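Side-chain contacts in phosphonopyruvate hydrolase (Variovorax sp., PDB 2HJP), which hydrolyses phosphonopyruvate to pyruvate and phosphate with the aid of a divalent metal ion, cleaving a phosphorus–carbon bond: residues Q276-E279 against R280-A283; I131-F134 against Q135-A139. All blocks are in the same frame, centred on the assembly; numbering follows the deposited sequence.

Contact 1 (Q276-E279 against R280-A283); sequences QGDE and RMRA
With CG anti to the carbonyl carbon (chi1 -72°) and a bend at chi3, the chain of R282 folds back over the turn before it, and its guanidinium lands between the carboxylates of D278 and E279. The two acids meet it differently. D278 throws its CG away from its own backbone N (chi1 -167°), which brings OD2 to 3.1 Å from R282 NH1; because this oxygen sits well outside the guanidinium plane, the pair is held by charge alone, with no N-H aimed at it. E279 reaches the other end, where OE1 is modelled only 2.4 Å from R282 NH2, a separation too short to be taken literally, so the fine geometry of this salt bridge is doubtful. The other oxygen of D278, OD1, touches M281 CE at 3.2 Å.

The first backbone bonds of the helix are M281 N to G277 O at 3.0 Å and R282 N to D278 O at 2.8 Å. Two acids in this opening turn probably also suit the positive end of the helix dipole. M281 packs on P53 of the second subunit and on Y94 of the third. G277, at positive phi, ends helix 269-275 in a Schellman motif and is also the N-cap of helix 278-288: one helix end is followed at once by the start of the next, whose first turn carries i to i+3 and i to i+4 salt bridges.

Contact 2 (I131-F134 against Q135-A139); sequences IEEF and QGKIA
F134 and I138, one turn apart, make the tight side of this contact on helix 131-144, which links strands 106-110 and 151-156 in a beta-alpha-beta unit of the TIM barrel. A first torsion of -158° puts CG of F134 beside its carbonyl carbon and carries the ring over the barrel wall, where I138 meets it obliquely: CG1 of I138 lies 3.6 Å from F134 CE2, and I138 CD1 is 3.7 Å from the same ring carbon. M109 and A154, from the two strands, touch both side chains, and Y175 of helix 165-177 sets its ring at about 60° to that of F134. Replacing F134 by an alanine would probably open a gap between helix and strands and leave I138 and Y175 without the ring they lean on. The side chain of F134 lies about 6 Å from that of the substrate-binding R155.

The solvent side is looser: E132 is exposed and turns back to a salt bridge with R130. I131 and Q135 pack mainly on helix 165-177 and the residue just after it, A178. K137 stands between the two regimes. Its CD lies 4.0 Å from F134 CD1, the two side chains crossing at about a right angle, and NZ is hydrogen-bonded to the carbonyls of T84 and G87. E133 gets no direct bond from this ammonium: a water accepts from K137 NZ at 2.8 Å and donates to E133 OE2 at 2.7 Å.

From the N terminus the chain lays down the first four barrel strands before it reaches contact 2, on the helix that carries it from strand 106-110 to strand 151-156. The remaining strands complete the barrel, and contact 1 comes only afterwards, at the start of the last helix, 278-288. Neither contact closes a long loop: each spans successive turns of one helix, and the two follow in series without nesting or crossing. Their centres are 46 Å apart on opposite sides of the chain's centre. Contact 2 fits a helix to the barrel wall, contact 1 builds the first turns of the last helix, just after helix 269-275, and both also touch the third subunit.

Contact 1 (Q276-E279 against R280-A283)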
# COMPACT_ATOMS: atom_id res chain seq x y z
N GLN A 276 -6.94 16.66 14.71
CA GLN A 276 -5.77 15.91 14.31
C GLN A 276 -4.92 15.38 15.47
O GLN A 276 -3.95 14.68 15.26
CB GLN A 276 -4.88 16.80 13.42
CG GLN A 276 -5.33 16.91 11.95
CD GLN A 276 -4.48 17.98 11.23
OE1 GLN A 276 -4.40 19.15 11.69
NE2 GLN A 276 -3.82 17.59 10.14
N GLY A 277 -5.26 15.73 16.70
CA GLY A 277 -4.51 15.25 17.85
C GLY A 277 -3.32 16.16 18.16
O GLY A 277 -2.31 15.70 18.76
N ASP A 278 -3.43 17.44 17.80
CA ASP A 278 -2.34 18.36 18.07
C ASP A 278 -1.90 18.36 19.54
O ASP A 278 -0.72 18.41 19.84
CB ASP A 278 -2.73 19.76 17.67
CG ASP A 278 -1.55 20.70 17.63
OD1 ASP A 278 -0.64 20.45 16.77
OD2 ASP A 278 -1.57 21.67 18.46
N GLU A 279 -2.86 18.31 20.45
CA GLU A 279 -2.60 18.31 21.87
C GLU A 279 -1.63 17.19 22.29
O GLU A 279 -0.59 17.41 22.94
CB GLU A 279 -3.93 18.12 22.61
CG GLU A 279 -4.62 19.39 23.00
CD GLU A 279 -4.20 19.82 24.39
OE1 GLU A 279 -3.09 20.43 24.51
OE2 GLU A 279 -4.95 19.53 25.38
N ARG A 280 -2.00 15.98 21.91
CA ARG A 280 -1.19 14.83 22.19
C ARG A 280 0.21 15.04 21.59
O ARG A 280 1.23 14.87 22.26
CB ARG A 280 -1.85 13.57 21.61
CG ARG A 280 -1.00 12.33 21.84
CD ARG A 280 -1.70 11.04 21.48
NE ARG A 280 -1.08 10.36 20.34
CZ ARG A 280 -0.72 9.09 20.33
NH1 ARG A 280 -0.90 8.33 21.41
NH2 ARG A 280 -0.20 8.56 19.22
N MET A 281 0.27 15.46 20.34
CA MET A 281 1.54 15.69 19.72
C MET A 281 2.36 16.72 20.48
O MET A 281 3.58 16.56 20.59
CB MET A 281 1.39 16.10 18.23
CG MET A 281 2.75 16.28 17.54
SD MET A 281 2.75 16.91 15.88
CE MET A 281 1.86 18.49 16.11
N ARG A 282 1.75 17.80 21.00
CA ARG A 282 2.57 18.77 21.77
C ARG A 282 3.12 18.16 23.07
O ARG A 282 4.22 18.51 23.54
CB ARG A 282 1.77 20.09 22.07
CG ARG A 282 1.59 20.92 20.76
CD ARG A 282 0.76 22.21 20.96
NE ARG A 282 -0.28 21.92 21.94
CZ ARG A 282 -1.49 22.44 21.96
NH1 ARG A 282 -1.88 23.34 21.04
NH2 ARG A 282 -2.34 22.05 22.90
N ALA A 283 2.36 17.26 23.67
CA ALA A 283 2.84 16.62 24.90
C ALA A 283 4.05 15.75 24.51
O ALA A 283 5.11 15.79 25.18
CB ALA A 283 1.72 15.78 25.51

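Contact 2 (I131-F134 against Q135-A139)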
# COMPACT_ATOMS: atom_id res chain seq x y z
N ILE A 131 -27.05 -21.85 -0.88
CA ILE A 131 -27.15 -21.80 0.58
C ILE A 131 -25.99 -22.55 1.24
O ILE A 131 -25.33 -22.00 2.11
CB ILE A 131 -28.50 -22.37 1.03
CG1 ILE A 131 -29.60 -21.37 0.69
CG2 ILE A 131 -28.45 -22.73 2.52
CD1 ILE A 131 -31.02 -21.91 0.81
N GLU A 132 -25.71 -23.77 0.79
CA GLU A 132 -24.62 -24.55 1.38
C GLU A 132 -23.28 -23.89 1.09
O GLU A 132 -22.38 -23.93 1.93
CB GLU A 132 -24.56 -25.99 0.82
CG GLU A 132 -25.87 -26.59 0.46
CD GLU A 132 -26.30 -26.13 -0.93
OE1 GLU A 132 -27.39 -25.52 -1.02
OE2 GLU A 132 -25.54 -26.37 -1.93
N GLU A 133 -23.13 -23.29 -0.08
CA GLU A 133 -21.84 -22.64 -0.36
C GLU A 133 -21.67 -21.47 0.64
O GLU A 133 -20.59 -21.31 1.21
CB GLU A 133 -21.71 -22.08 -1.79
CG GLU A 133 -20.38 -21.26 -1.89
CD GLU A 133 -20.06 -20.62 -3.29
OE1 GLU A 133 -20.90 -20.69 -4.22
OE2 GLU A 133 -18.93 -20.04 -3.43
N PHE A 134 -22.74 -20.68 0.88
CA PHE A 134 -22.54 -19.57 1.82
C PHE A 134 -22.31 -20.06 3.25
O PHE A 134 -21.55 -19.45 4.03
CB PHE A 134 -23.67 -18.56 1.80
CG PHE A 134 -23.24 -17.21 2.34
CD1 PHE A 134 -22.30 -16.40 1.61
CD2 PHE A 134 -23.77 -16.73 3.54
CE1 PHE A 134 -21.92 -15.13 2.09
CE2 PHE A 134 -23.40 -15.45 4.03
CZ PHE A 134 -22.47 -14.64 3.31
N GLN A 135 -22.99 -21.14 3.60
CA GLN A 135 -22.79 -21.75 4.91
C GLN A 135 -21.33 -22.07 5.03
O GLN A 135 -20.78 -21.84 6.10
CB GLN A 135 -23.62 -23.01 5.08
CG GLN A 135 -25.13 -22.73 5.36
CD GLN A 135 -25.86 -24.03 5.69
OE1 GLN A 135 -26.45 -24.21 6.79
NE2 GLN A 135 -25.81 -24.95 4.75
N GLY A 136 -20.71 -22.60 3.96
CA GLY A 136 -19.26 -22.88 4.02
C GLY A 136 -18.42 -21.61 4.28
O GLY A 136 -17.41 -21.60 5.01
N LYS A 137 -18.79 -20.53 3.60
CA LYS A 137 -18.08 -19.25 3.78
C LYS A 137 -18.17 -18.68 5.21
O LYS A 137 -17.20 -18.19 5.79
CB LYS A 137 -18.61 -18.28 2.73
CG LYS A 137 -18.13 -18.70 1.31
CD LYS A 137 -18.83 -17.90 0.23
CE LYS A 137 -18.28 -16.48 0.17
NZ LYS A 137 -18.59 -15.77 -1.15
N ILE A 138 -19.35 -18.75 5.79
CA ILE A 138 -19.54 -18.27 7.15
C ILE A 138 -18.77 -19.18 8.11
O ILE A 138 -18.11 -18.69 9.03
CB ILE A 138 -21.06 -18.34 7.48
CG1 ILE A 138 -21.76 -17.21 6.72
CG2 ILE A 138 -21.31 -18.25 9.01
CD1 ILE A 138 -21.38 -15.75 7.10
N ALA A 139 -18.86 -20.51 7.92
CA ALA A 139 -18.13 -21.44 8.80
C ALA A 139 -16.61 -21.18 8.67
O ALA A 139 -15.88 -21.26 9.67
CB ALA A 139 -18.46 -22.93 8.44
O HOH W 1 -18.26 -17.45 -3.33